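Local coordinates for protein succinate-semialdehyde dehydrogenase (Streptococcus pyogenes MGAS1882, PDB 4OGD) that probably oxidises succinic semialdehyde to succinate, using NADP+ as cofactor, at residues A[29-34]-A[176-181]; A[37-42]-A[144-149]; A[331-336]-A[341-346]; A[289-292]-A[298-301]; A[369-372]-A[376-379]. All coordinates share one frame; numbering follows the deposited sequence.

Contact 1 of 5, residues A[29-34]-A[176-181]; sequences LERAHL and AEAGSI
Arg31, on helix 22-41, lays its guanidinium group over the peptide joining Ala178 and Gly179, the central link of a type II beta turn running from Glu177 to Ser180. This turn leads into strand 181-183, an edge strand of the Rossmann-type sheet, so the contact fastens an N-terminal helix to the edge of the nucleotide-binding fold. Over one face of the guanidinium, Gly179 N stands 3.6 Å above the plane, displaced toward the rim, and NH1 meets the methyl of Ala178 (NH1 to CB 3.8 Å). Further back along the chain, Arg31 NE approaches Gly179 CA at 3.7 Å and Arg31 CD passes Ala178 O at 3.8 Å. Alongside, Ala32 CB adds a looser contact with Gly179 O. No hydrogen bond crosses between the segments, so the pairing rests on packing and shape. The arginine leaves the helix extended, then bends about CG-CD (chi3 66°), which turns the flat group over the turn; its NH2 is held by Thr182 OG1 within the strand. Gly179 occupies the third place of the turn with positive phi (108°), a conformation that suits glycine, and with no side chain there NE comes up against CA. Behind the first shell, Ser180 is tied by backbone hydrogen bonding to Met152. Within the turn Glu177 O is gripped twice by Ser180: by its backbone N at 3.0 Å, and by its OG at 2.8 Å, the hydroxyl lying in the carbonyl plane on a lone pair.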
# COMPACT_ATOMS: atom_id res chain seq x y z
N LEU A 29 8.63 -10.41 -19.97
CA LEU A 29 8.19 -10.80 -18.62
C LEU A 29 8.90 -12.05 -18.13
O LEU A 29 9.27 -12.14 -16.96
CB LEU A 29 6.67 -10.97 -18.56
CG LEU A 29 5.85 -9.70 -18.79
CD1 LEU A 29 4.37 -10.01 -18.67
CD2 LEU A 29 6.25 -8.60 -17.81
N GLU A 30 9.09 -13.03 -19.02
CA GLU A 30 9.79 -14.24 -18.61
C GLU A 30 11.23 -13.94 -18.23
O GLU A 30 11.73 -14.42 -17.21
CB GLU A 30 9.73 -15.31 -19.70
CG GLU A 30 10.35 -16.65 -19.29
CD GLU A 30 9.60 -17.37 -18.17
OE1 GLU A 30 8.56 -16.88 -17.67
OE2 GLU A 30 10.07 -18.46 -17.78
N ARG A 31 11.90 -13.12 -19.04
CA ARG A 31 13.29 -12.75 -18.75
C ARG A 31 13.38 -12.04 -17.41
O ARG A 31 14.29 -12.29 -16.62
CB ARG A 31 13.85 -11.84 -19.85
CG ARG A 31 15.29 -11.40 -19.60
CD ARG A 31 15.80 -10.51 -20.72
NE ARG A 31 15.09 -9.23 -20.78
CZ ARG A 31 15.29 -8.31 -21.73
NH1 ARG A 31 16.16 -8.54 -22.71
NH2 ARG A 31 14.61 -7.17 -21.72
N ALA A 32 12.41 -11.17 -17.14
CA ALA A 32 12.41 -10.42 -15.89
C ALA A 32 12.16 -11.35 -14.70
O ALA A 32 12.80 -11.21 -13.65
CB ALA A 32 11.36 -9.30 -15.94
N HIS A 33 11.24 -12.30 -14.85
CA HIS A 33 10.95 -13.26 -13.79
C HIS A 33 12.17 -14.12 -13.49
O HIS A 33 12.51 -14.36 -12.33
CB HIS A 33 9.75 -14.13 -14.17
CG HIS A 33 9.44 -15.20 -13.17
ND1 HIS A 33 8.99 -14.92 -11.90
CD2 HIS A 33 9.51 -16.55 -13.26
CE1 HIS A 33 8.80 -16.05 -11.24
NE2 HIS A 33 9.11 -17.05 -12.04
N LEU A 34 12.84 -14.58 -14.55
CA LEU A 34 14.03 -15.40 -14.35
C LEU A 34 15.14 -14.61 -13.65
O LEU A 34 15.88 -15.17 -12.84
CB LEU A 34 14.52 -15.98 -15.68
CG LEU A 34 13.57 -16.99 -16.34
CD1 LEU A 34 14.12 -17.47 -17.67
CD2 LEU A 34 13.29 -18.17 -15.42
N ALA A 176 24.27 -3.51 -16.13
CA ALA A 176 23.21 -4.27 -15.49
C ALA A 176 22.74 -5.38 -16.42
O ALA A 176 22.74 -5.20 -17.63
CB ALA A 176 22.04 -3.35 -15.12
N GLU A 177 22.35 -6.51 -15.85
CA GLU A 177 21.89 -7.63 -16.66
C GLU A 177 20.62 -7.25 -17.40
O GLU A 177 19.79 -6.51 -16.86
CB GLU A 177 21.66 -8.88 -15.81
CG GLU A 177 21.21 -10.07 -16.63
CD GLU A 177 21.33 -11.40 -15.90
OE1 GLU A 177 22.06 -11.47 -14.90
OE2 GLU A 177 20.68 -12.36 -16.36
N ALA A 178 20.50 -7.71 -18.64
CA ALA A 178 19.27 -7.52 -19.40
C ALA A 178 18.07 -7.98 -18.59
O ALA A 178 18.06 -9.09 -18.03
CB ALA A 178 19.34 -8.29 -20.72
N GLY A 179 17.07 -7.11 -18.50
CA GLY A 179 15.89 -7.41 -17.71
C GLY A 179 15.82 -6.58 -16.44
O GLY A 179 14.76 -6.52 -15.81
N SER A 180 16.93 -5.95 -16.05
CA SER A 180 16.92 -5.10 -14.86
C SER A 180 15.84 -4.01 -14.99
O SER A 180 15.08 -3.75 -14.05
CB SER A 180 18.30 -4.48 -14.61
OG SER A 180 19.25 -5.49 -14.26
N ILE A 181 15.80 -3.38 -16.15
CA ILE A 181 14.64 -2.58 -16.53
C ILE A 181 14.42 -2.73 -18.03
O ILE A 181 15.38 -2.77 -18.81
CB ILE A 181 14.77 -1.09 -16.10
CG1 ILE A 181 13.43 -0.36 -16.30
CG2 ILE A 181 15.91 -0.39 -16.83
CD1 ILE A 181 13.38 1.01 -15.64

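Contact 2 of 5, residues A[37-42]-A[144-149]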
# COMPACT_ATOMS: atom_id res chain seq x y z
N LYS A 37 14.36 -14.49 -10.02
CA LYS A 37 14.72 -15.77 -9.39
C LYS A 37 16.23 -15.92 -9.22
O LYS A 37 16.71 -16.43 -8.20
CB LYS A 37 14.16 -16.94 -10.20
CG LYS A 37 12.65 -17.12 -10.12
CD LYS A 37 12.22 -17.62 -8.74
CE LYS A 37 10.75 -18.04 -8.74
NZ LYS A 37 10.33 -18.63 -7.42
N LYS A 38 16.99 -15.50 -10.23
CA LYS A 38 18.45 -15.52 -10.15
C LYS A 38 18.98 -14.70 -8.99
O LYS A 38 19.86 -15.13 -8.25
CB LYS A 38 19.07 -15.05 -11.48
CG LYS A 38 20.58 -14.84 -11.43
CD LYS A 38 21.12 -14.47 -12.79
CE LYS A 38 22.62 -14.18 -12.73
NZ LYS A 38 23.15 -13.99 -14.11
N TRP A 39 18.42 -13.50 -8.81
CA TRP A 39 18.87 -12.62 -7.75
C TRP A 39 18.43 -13.11 -6.37
O TRP A 39 19.03 -12.74 -5.36
CB TRP A 39 18.37 -11.20 -8.01
CG TRP A 39 19.11 -10.47 -9.09
CD1 TRP A 39 20.34 -10.79 -9.63
CD2 TRP A 39 18.67 -9.29 -9.78
NE1 TRP A 39 20.68 -9.86 -10.60
CE2 TRP A 39 19.67 -8.94 -10.71
CE3 TRP A 39 17.52 -8.49 -9.69
CZ2 TRP A 39 19.56 -7.82 -11.55
CZ3 TRP A 39 17.41 -7.39 -10.52
CH2 TRP A 39 18.42 -7.06 -11.43
N ARG A 40 17.38 -13.93 -6.32
CA ARG A 40 16.98 -14.58 -5.07
C ARG A 40 17.89 -15.76 -4.73
O ARG A 40 18.21 -15.99 -3.56
CB ARG A 40 15.53 -15.06 -5.14
CG ARG A 40 14.51 -14.00 -4.79
CD ARG A 40 14.70 -13.45 -3.38
NE ARG A 40 14.38 -14.43 -2.35
CZ ARG A 40 13.21 -14.48 -1.71
NH1 ARG A 40 12.26 -13.60 -1.99
NH2 ARG A 40 13.01 -15.41 -0.78
N LYS A 41 18.30 -16.50 -5.76
CA LYS A 41 19.10 -17.71 -5.59
C LYS A 41 20.59 -17.43 -5.37
O LYS A 41 21.26 -18.16 -4.63
CB LYS A 41 18.94 -18.61 -6.81
CG LYS A 41 19.70 -19.93 -6.70
CD LYS A 41 19.57 -20.77 -7.96
CE LYS A 41 20.22 -22.13 -7.77
NZ LYS A 41 20.01 -23.02 -8.94
N GLU A 42 21.10 -16.41 -6.05
CA GLU A 42 22.51 -16.04 -5.97
C GLU A 42 22.63 -14.60 -5.48
O GLU A 42 21.82 -13.75 -5.84
CB GLU A 42 23.16 -16.15 -7.35
CG GLU A 42 22.90 -17.47 -8.07
CD GLU A 42 23.36 -17.47 -9.52
OE1 GLU A 42 23.83 -16.41 -9.99
OE2 GLU A 42 23.26 -18.52 -10.18
N PRO A 144 15.54 2.14 -6.04
CA PRO A 144 15.33 1.23 -4.90
C PRO A 144 14.94 -0.20 -5.30
O PRO A 144 15.38 -1.15 -4.66
CB PRO A 144 14.20 1.91 -4.12
CG PRO A 144 13.47 2.72 -5.15
CD PRO A 144 14.55 3.23 -6.06
N ASN A 145 14.12 -0.36 -6.33
CA ASN A 145 13.75 -1.70 -6.73
C ASN A 145 14.92 -2.51 -7.29
O ASN A 145 15.03 -3.71 -7.04
CB ASN A 145 12.55 -1.68 -7.69
CG ASN A 145 11.25 -1.40 -6.96
OD1 ASN A 145 10.75 -2.25 -6.22
ND2 ASN A 145 10.69 -0.21 -7.16
N PHE A 146 15.80 -1.85 -8.03
CA PHE A 146 16.98 -2.52 -8.56
C PHE A 146 17.86 -3.01 -7.42
O PHE A 146 18.35 -4.15 -7.43
CB PHE A 146 17.74 -1.55 -9.47
CG PHE A 146 18.98 -2.13 -10.09
CD1 PHE A 146 18.91 -3.24 -10.91
CD2 PHE A 146 20.21 -1.53 -9.87
CE1 PHE A 146 20.06 -3.77 -11.49
CE2 PHE A 146 21.36 -2.04 -10.45
CZ PHE A 146 21.29 -3.16 -11.26
N ILE A 147 18.05 -2.16 -6.41
CA ILE A 147 18.84 -2.54 -5.25
C ILE A 147 18.28 -3.78 -4.50
O ILE A 147 19.03 -4.71 -4.21
CB ILE A 147 19.05 -1.34 -4.29
CG1 ILE A 147 19.98 -0.31 -4.93
CG2 ILE A 147 19.61 -1.81 -2.96
CD1 ILE A 147 21.35 -0.88 -5.32
N VAL A 148 16.99 -3.80 -4.21
CA VAL A 148 16.42 -4.96 -3.50
C VAL A 148 16.41 -6.21 -4.38
O VAL A 148 16.47 -7.34 -3.88
CB VAL A 148 15.02 -4.70 -2.90
CG1 VAL A 148 13.95 -4.77 -3.97
CG2 VAL A 148 14.72 -5.72 -1.81
N GLY A 149 16.36 -6.01 -5.70
CA GLY A 149 16.34 -7.13 -6.63
C GLY A 149 14.99 -7.42 -7.28
O GLY A 149 14.70 -8.56 -7.61
O HOH W 1 17.06 -10.76 -4.19
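Trp39 meets both Phe146 and Gly149, the last turn and the end of helix 136-148, and almost all of the contact is made by its indole. The aromatic part is the pair Trp39-Phe146: the corner CH2 of the indole touches CE1 of the phenyl ring at 3.7 Å, the centroid of the six-membered ring lies 5.7 Å from that of Phe146, and the planes meet obliquely at 73°. Phe146 reaches the indole because its CG is anti to the backbone N (chi1 -180°), which carries the ring out toward helix 22-41.

The second kind of contact is ring against backbone. Gly149 O sits at the indole edge, in its plane, 3.5 Å from Trp39 CE3, while Gly149 CA lies 3.6 Å from the same carbon. Polar links are slight: water 1 lies within weak bonding distance of Trp39 O (3.0 Å) and, longer still, of Val148 O, and may not serve both at once. Outside the two segments, Arg48 makes a cation-pi contact with Trp39 and donates to Ile147 O, and Lys37 forms a salt bridge with Glu408 of the second subunit.

Gly149 owes its place to the helix end. It has positive phi (106°) and is the C-prime residue of a Schellman motif, with Asn150 N bonded to Asn145 O and Gly149 N to Phe146 O; the tryptophan edge thus packs against a classic glycine helix terminus.

Contact 3 of 5, residues A[331-336]-A[341-346]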
# COMPACT_ATOMS: atom_id res chain seq x y z
N GLY A 331 -2.35 38.54 -18.18
CA GLY A 331 -2.06 37.59 -19.23
C GLY A 331 -3.29 37.08 -19.94
O GLY A 331 -4.22 37.84 -20.24
N GLY A 332 -3.30 35.78 -20.23
CA GLY A 332 -4.43 35.16 -20.90
C GLY A 332 -4.51 35.47 -22.38
O GLY A 332 -5.51 35.16 -23.03
N GLU A 333 -3.47 36.10 -22.92
CA GLU A 333 -3.43 36.43 -24.34
C GLU A 333 -2.67 35.36 -25.10
O GLU A 333 -1.72 34.79 -24.58
CB GLU A 333 -2.74 37.77 -24.56
CG GLU A 333 -3.19 38.88 -23.65
CD GLU A 333 -2.21 40.03 -23.64
OE1 GLU A 333 -1.76 40.43 -22.54
OE2 GLU A 333 -1.86 40.53 -24.73
N ALA A 334 -3.07 35.12 -26.34
CA ALA A 334 -2.47 34.07 -27.16
C ALA A 334 -1.03 34.37 -27.53
O ALA A 334 -0.66 35.52 -27.78
CB ALA A 334 -3.30 33.84 -28.40
N ILE A 335 -0.21 33.33 -27.57
CA ILE A 335 1.13 33.42 -28.13
C ILE A 335 1.10 32.84 -29.54
O ILE A 335 0.76 31.67 -29.74
CB ILE A 335 2.18 32.68 -27.27
CG1 ILE A 335 2.44 33.46 -25.98
CG2 ILE A 335 3.49 32.50 -28.04
CD1 ILE A 335 3.24 32.69 -24.93
N ASP A 336 1.43 33.67 -30.53
CA ASP A 336 1.37 33.24 -31.92
C ASP A 336 2.67 32.55 -32.31
O ASP A 336 3.64 33.20 -32.69
CB ASP A 336 1.10 34.45 -32.82
CG ASP A 336 1.14 34.11 -34.29
OD1 ASP A 336 0.82 32.95 -34.65
OD2 ASP A 336 1.49 35.00 -35.09
N PHE A 341 2.84 26.98 -26.82
CA PHE A 341 3.03 28.00 -25.80
C PHE A 341 1.75 28.54 -25.16
O PHE A 341 0.75 28.81 -25.84
CB PHE A 341 3.83 29.18 -26.36
CG PHE A 341 5.29 28.87 -26.57
CD1 PHE A 341 6.18 28.92 -25.51
CD2 PHE A 341 5.77 28.55 -27.83
CE1 PHE A 341 7.52 28.64 -25.69
CE2 PHE A 341 7.12 28.27 -28.03
CZ PHE A 341 7.99 28.32 -26.96
N VAL A 342 1.79 28.71 -23.84
CA VAL A 342 0.75 29.40 -23.08
C VAL A 342 1.44 30.48 -22.26
O VAL A 342 2.43 30.21 -21.57
CB VAL A 342 0.00 28.41 -22.14
CG1 VAL A 342 -0.99 29.15 -21.23
CG2 VAL A 342 -0.72 27.34 -22.96
N MET A 343 0.97 31.72 -22.35
CA MET A 343 1.63 32.78 -21.58
C MET A 343 1.25 32.69 -20.11
O MET A 343 0.16 32.22 -19.78
CB MET A 343 1.33 34.17 -22.15
CG MET A 343 0.09 34.84 -21.60
SD MET A 343 -0.02 36.56 -22.16
CE MET A 343 1.06 37.39 -21.00
N PRO A 344 2.15 33.13 -19.22
CA PRO A 344 1.84 33.18 -17.79
C PRO A 344 0.57 33.99 -17.58
O PRO A 344 0.43 35.09 -18.13
CB PRO A 344 3.05 33.90 -17.20
CG PRO A 344 4.16 33.58 -18.15
CD PRO A 344 3.52 33.60 -19.50
N THR A 345 -0.37 33.44 -16.83
CA THR A 345 -1.69 34.02 -16.70
C THR A 345 -2.05 33.97 -15.22
O THR A 345 -1.72 33.00 -14.54
CB THR A 345 -2.71 33.20 -17.51
OG1 THR A 345 -2.32 33.21 -18.90
CG2 THR A 345 -4.12 33.77 -17.38
N ILE A 346 -2.67 35.03 -14.70
CA ILE A 346 -3.07 35.06 -13.30
C ILE A 346 -4.57 35.26 -13.21
O ILE A 346 -5.12 36.15 -13.85
CB ILE A 346 -2.37 36.19 -12.52
CG1 ILE A 346 -0.85 36.03 -12.62
CG2 ILE A 346 -2.81 36.18 -11.05
CD1 ILE A 346 -0.06 37.20 -12.07
O HOH W 2 -1.51 32.13 -23.81
O HOH W 3 1.90 29.23 -29.30
O HOH W 4 -1.06 30.86 -26.22
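Ile335 and Phe341 face each other near the far end of a long beta-hairpin connection between the antiparallel strands 327-330 and 345-348, at the margin of the catalytic-domain sheet. Their backbones are too far apart to bond directly, and waters take the places of the missing hydrogen bonds. Water 4 accepts from Ile335 N (2.9 Å) and donates to Phe341 O (2.8 Å), while water 3 receives a weak, long bond from Phe341 N and can donate to Ile335 O. Two residues along, water 2 donates to Glu333 O at 2.8 Å and accepts from Met343 N at 2.9 Å. Closer to the strands the donors find side-chain acceptors instead. Gly332 N reaches Thr345 OG1 only weakly (3.1 Å, 132° at the hydrogen), and that hydroxyl spends its own proton on Met343 O, 2.8 Å away and approached from above the carbonyl plane. Thr345 keeps its backbone for the sheet, bonding to Pro364 and Gly366.

Apolar groups fill the space between the polar links. Ile335 CD1 touches Met343 CB at 3.7 Å, and its CG2 branch rests on Phe341 CB; the same isoleucine also packs on Trp292. Gly331 and Gly332, both with positive phi, bring the chain close enough for Met343 CE to touch Gly331 CA. Met343 CG stands between its own backbone N and carbonyl carbon (chi1 89°), which carries the thioether across to residues 331-333, where SD serves as a weak acceptor for Glu333 N at 3.6 Å.

Contact 4 of 5, residues A[289-292]-A[298-301]; sequences TAKW and PETT
Thr301 turns its OG1 into the cleft flanked by its own N and C atoms (chi1 59°), directing the hydroxyl at the backbone of Lys291, whose own side chain starts out extended and bends only at its last torsion (chi4 -52°), returning NZ toward Glu299. That hydroxyl gives one of two hydrogen bonds at Lys291. Lys291 N donates to Thr301 OG1 at 3.0 Å and 152°, and Thr301 N donates back to Lys291 O at 2.8 Å, lying in the carbonyl plane. Both polar backbone atoms of Lys291 are therefore satisfied by a single threonine, one through its side chain and one through its main chain. The two segments belong to the irregular link between helices 276-288 and 308-323 of the catalytic domain, which here doubles back on itself at the surface. Thr300, with CG2 anti to its backbone N, sets that methyl 3.5 Å from Lys291 O, whereas its OG1 is bonded to Asp294 O within the same link. On the outer side, the aliphatic stem of Lys291 runs past the backbone of Glu299, CD coming 3.8 Å from Glu299 O. The charged ends stay short of a salt bridge, with NZ 4.1 Å from Glu299 OE1. Water 6 fills the gap, donating to OE1 at 2.7 Å and accepting a weak bond from NZ. Tyr252 OH, on helix 244-256, bonds to Thr301 O.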
# COMPACT_ATOMS: atom_id res chain seq x y z
N THR A 289 8.18 38.96 -16.08
CA THR A 289 9.58 38.74 -16.40
C THR A 289 9.81 37.52 -17.27
O THR A 289 10.91 37.32 -17.78
CB THR A 289 10.45 38.60 -15.13
OG1 THR A 289 10.14 37.38 -14.44
CG2 THR A 289 10.22 39.78 -14.20
N ALA A 290 8.77 36.71 -17.46
CA ALA A 290 8.88 35.49 -18.26
C ALA A 290 9.31 35.75 -19.70
O ALA A 290 8.79 36.65 -20.36
CB ALA A 290 7.58 34.71 -18.24
N LYS A 291 10.24 34.95 -20.18
CA LYS A 291 10.66 35.02 -21.57
C LYS A 291 10.45 33.66 -22.22
O LYS A 291 11.23 32.73 -22.01
CB LYS A 291 12.13 35.42 -21.67
CG LYS A 291 12.62 35.59 -23.10
CD LYS A 291 13.90 36.40 -23.16
CE LYS A 291 14.30 36.67 -24.60
NZ LYS A 291 14.33 35.40 -25.38
N TRP A 292 9.38 33.53 -23.00
CA TRP A 292 9.12 32.27 -23.69
C TRP A 292 9.92 32.16 -24.97
O TRP A 292 10.32 33.18 -25.55
CB TRP A 292 7.63 32.05 -23.96
CG TRP A 292 6.95 33.21 -24.61
CD1 TRP A 292 6.84 33.46 -25.95
CD2 TRP A 292 6.26 34.27 -23.94
NE1 TRP A 292 6.13 34.62 -26.15
CE2 TRP A 292 5.76 35.14 -24.93
CE3 TRP A 292 6.01 34.57 -22.59
CZ2 TRP A 292 5.03 36.29 -24.63
CZ3 TRP A 292 5.29 35.72 -22.29
CH2 TRP A 292 4.81 36.56 -23.30
N PRO A 298 19.66 29.31 -23.58
CA PRO A 298 19.86 29.66 -22.17
C PRO A 298 19.10 30.92 -21.72
O PRO A 298 18.87 31.09 -20.53
CB PRO A 298 21.37 29.88 -22.07
CG PRO A 298 21.82 30.16 -23.48
CD PRO A 298 20.94 29.30 -24.33
N GLU A 299 18.72 31.79 -22.66
CA GLU A 299 17.98 33.00 -22.33
C GLU A 299 16.50 32.71 -22.05
O GLU A 299 15.80 33.54 -21.47
CB GLU A 299 18.08 34.02 -23.47
CG GLU A 299 19.45 34.62 -23.69
CD GLU A 299 19.48 35.61 -24.87
OE1 GLU A 299 18.41 35.91 -25.44
OE2 GLU A 299 20.59 36.07 -25.22
N THR A 300 16.02 31.54 -22.47
CA THR A 300 14.61 31.22 -22.37
C THR A 300 14.24 30.81 -20.95
O THR A 300 14.89 29.95 -20.35
CB THR A 300 14.22 30.11 -23.34
OG1 THR A 300 14.54 30.52 -24.68
CG2 THR A 300 12.74 29.79 -23.25
N THR A 301 13.19 31.42 -20.41
CA THR A 301 12.79 31.16 -19.03
C THR A 301 11.35 30.67 -18.94
O THR A 301 10.80 30.51 -17.85
CB THR A 301 13.03 32.38 -18.11
OG1 THR A 301 12.28 33.51 -18.60
CG2 THR A 301 14.50 32.74 -18.07
O HOH W 5 12.87 35.76 -17.37
O HOH W 6 17.00 34.15 -26.96

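Contact 5 of 5, residues A[369-372]-A[376-379]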
# COMPACT_ATOMS: atom_id res chain seq x y z
N TYR A 369 -6.13 33.21 -4.04
CA TYR A 369 -7.28 33.00 -3.16
C TYR A 369 -7.18 33.96 -1.99
O TYR A 369 -6.26 33.85 -1.18
CB TYR A 369 -7.29 31.57 -2.62
CG TYR A 369 -7.64 30.49 -3.61
CD1 TYR A 369 -8.75 29.68 -3.42
CD2 TYR A 369 -6.85 30.25 -4.73
CE1 TYR A 369 -9.08 28.68 -4.32
CE2 TYR A 369 -7.16 29.25 -5.64
CZ TYR A 369 -8.28 28.47 -5.43
OH TYR A 369 -8.60 27.46 -6.32
N LYS A 370 -8.13 34.89 -1.87
CA LYS A 370 -8.10 35.83 -0.74
C LYS A 370 -8.84 35.26 0.46
O LYS A 370 -9.93 34.73 0.33
CB LYS A 370 -8.71 37.18 -1.13
CG LYS A 370 -8.56 38.25 -0.05
CD LYS A 370 -9.20 39.58 -0.48
CE LYS A 370 -10.72 39.49 -0.43
NZ LYS A 370 -11.25 39.67 0.96
N VAL A 371 -8.22 35.34 1.64
CA VAL A 371 -8.88 34.91 2.87
C VAL A 371 -8.83 35.98 3.96
O VAL A 371 -8.06 36.94 3.86
CB VAL A 371 -8.31 33.57 3.40
CG1 VAL A 371 -8.50 32.49 2.36
CG2 VAL A 371 -6.83 33.70 3.78
N SER A 372 -9.65 35.83 4.99
CA SER A 372 -9.78 36.87 6.01
C SER A 372 -8.97 36.63 7.28
O SER A 372 -8.90 37.50 8.15
CB SER A 372 -11.25 37.10 6.37
OG SER A 372 -11.93 37.76 5.32
N GLU A 376 -8.97 30.76 8.29
CA GLU A 376 -9.58 30.54 6.98
C GLU A 376 -8.54 30.07 5.95
O GLU A 376 -8.86 29.26 5.08
CB GLU A 376 -10.30 31.79 6.50
CG GLU A 376 -11.07 31.59 5.21
CD GLU A 376 -12.04 32.71 4.94
OE1 GLU A 376 -11.59 33.86 4.74
OE2 GLU A 376 -13.27 32.45 4.97
N ALA A 377 -7.31 30.57 6.05
CA ALA A 377 -6.24 30.13 5.15
C ALA A 377 -6.09 28.62 5.21
O ALA A 377 -5.96 27.96 4.18
CB ALA A 377 -4.92 30.80 5.51
N ILE A 378 -6.11 28.09 6.44
CA ILE A 378 -5.99 26.65 6.66
C ILE A 378 -7.21 25.90 6.14
O ILE A 378 -7.08 24.89 5.45
CB ILE A 378 -5.76 26.35 8.16
CG1 ILE A 378 -4.40 26.89 8.59
CG2 ILE A 378 -5.88 24.84 8.44
CD1 ILE A 378 -4.26 27.08 10.08
N GLU A 379 -8.40 26.41 6.46
CA GLU A 379 -9.66 25.85 5.95
C GLU A 379 -9.67 25.75 4.42
O GLU A 379 -10.01 24.70 3.86
CB GLU A 379 -10.83 26.71 6.43
CG GLU A 379 -12.21 26.19 6.03
CD GLU A 379 -12.66 25.03 6.89
OE1 GLU A 379 -12.17 24.91 8.04
OE2 GLU A 379 -13.50 24.23 6.43
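A beta-alpha junction is bridged here: strand 365-371 ends, the chain turns sharply, and helix 374-382 begins the crossover that leads to parallel strand 391-393 of the same catalytic-domain sheet. Across the turn Val371 and Glu376 run alongside each other, pointing opposite ways, the valine CB lying 3.8 Å from Glu376 CG, so that the aliphatic part of the glutamate covers the last residue of the strand. With CG anti to the backbone N (chi1 -174°) and the chain extended beyond it, the carboxylate reaches the strand end. There OE1 accepts the backbone N-H of Ser372 at 2.8 Å, a fairly straight bond (156°) that meets the oxygen nearly along its C-O axis. The same oxygen also lies 3.5 Å from Val371 CA and 3.6 Å from Ser372 CB, wrapped by the start of the turn.

On the inner side the contact is apolar. Val371 CG2 touches Ala377 at both CA and CB, each 3.9 Å away, and Ile270 of the adjoining strand packs on both residues. Glu376 is tied a second time through its backbone N, which bonds to Ser373 OG at the head of the helix. Glu376 thus uses main chain and side chain on two consecutive serines, fixing the turn from the helix side. A carboxylate in the first turn of a helix would also be expected to interact favourably with the helix dipole, which probably helps keep it ionised while it holds the Ser372 amide.

Overall arrangement
The five contacts form two well-separated groups. Contacts 1 and 2, centres about 10 Å apart, share helix 22-41 at the cofactor-binding domain and touch: Glu177 OE1 and Lys38 NZ make a 2.9 Å salt bridge, and Ser180 OG packs on Trp39 and Phe146. Contacts 3, 4 and 5 belong to the catalytic domain. Trp292 and Ala290 of contact 4 pack on Ile335, Phe341 and Pro344 of contact 3, with centres about 14 Å apart. Contacts 3 and 5 reach neighbouring strands, their nearest atoms about 8 Å apart. Between contacts 1 and 3 the centres are about 46 Å apart; in this family the active site lies where the two domains meet.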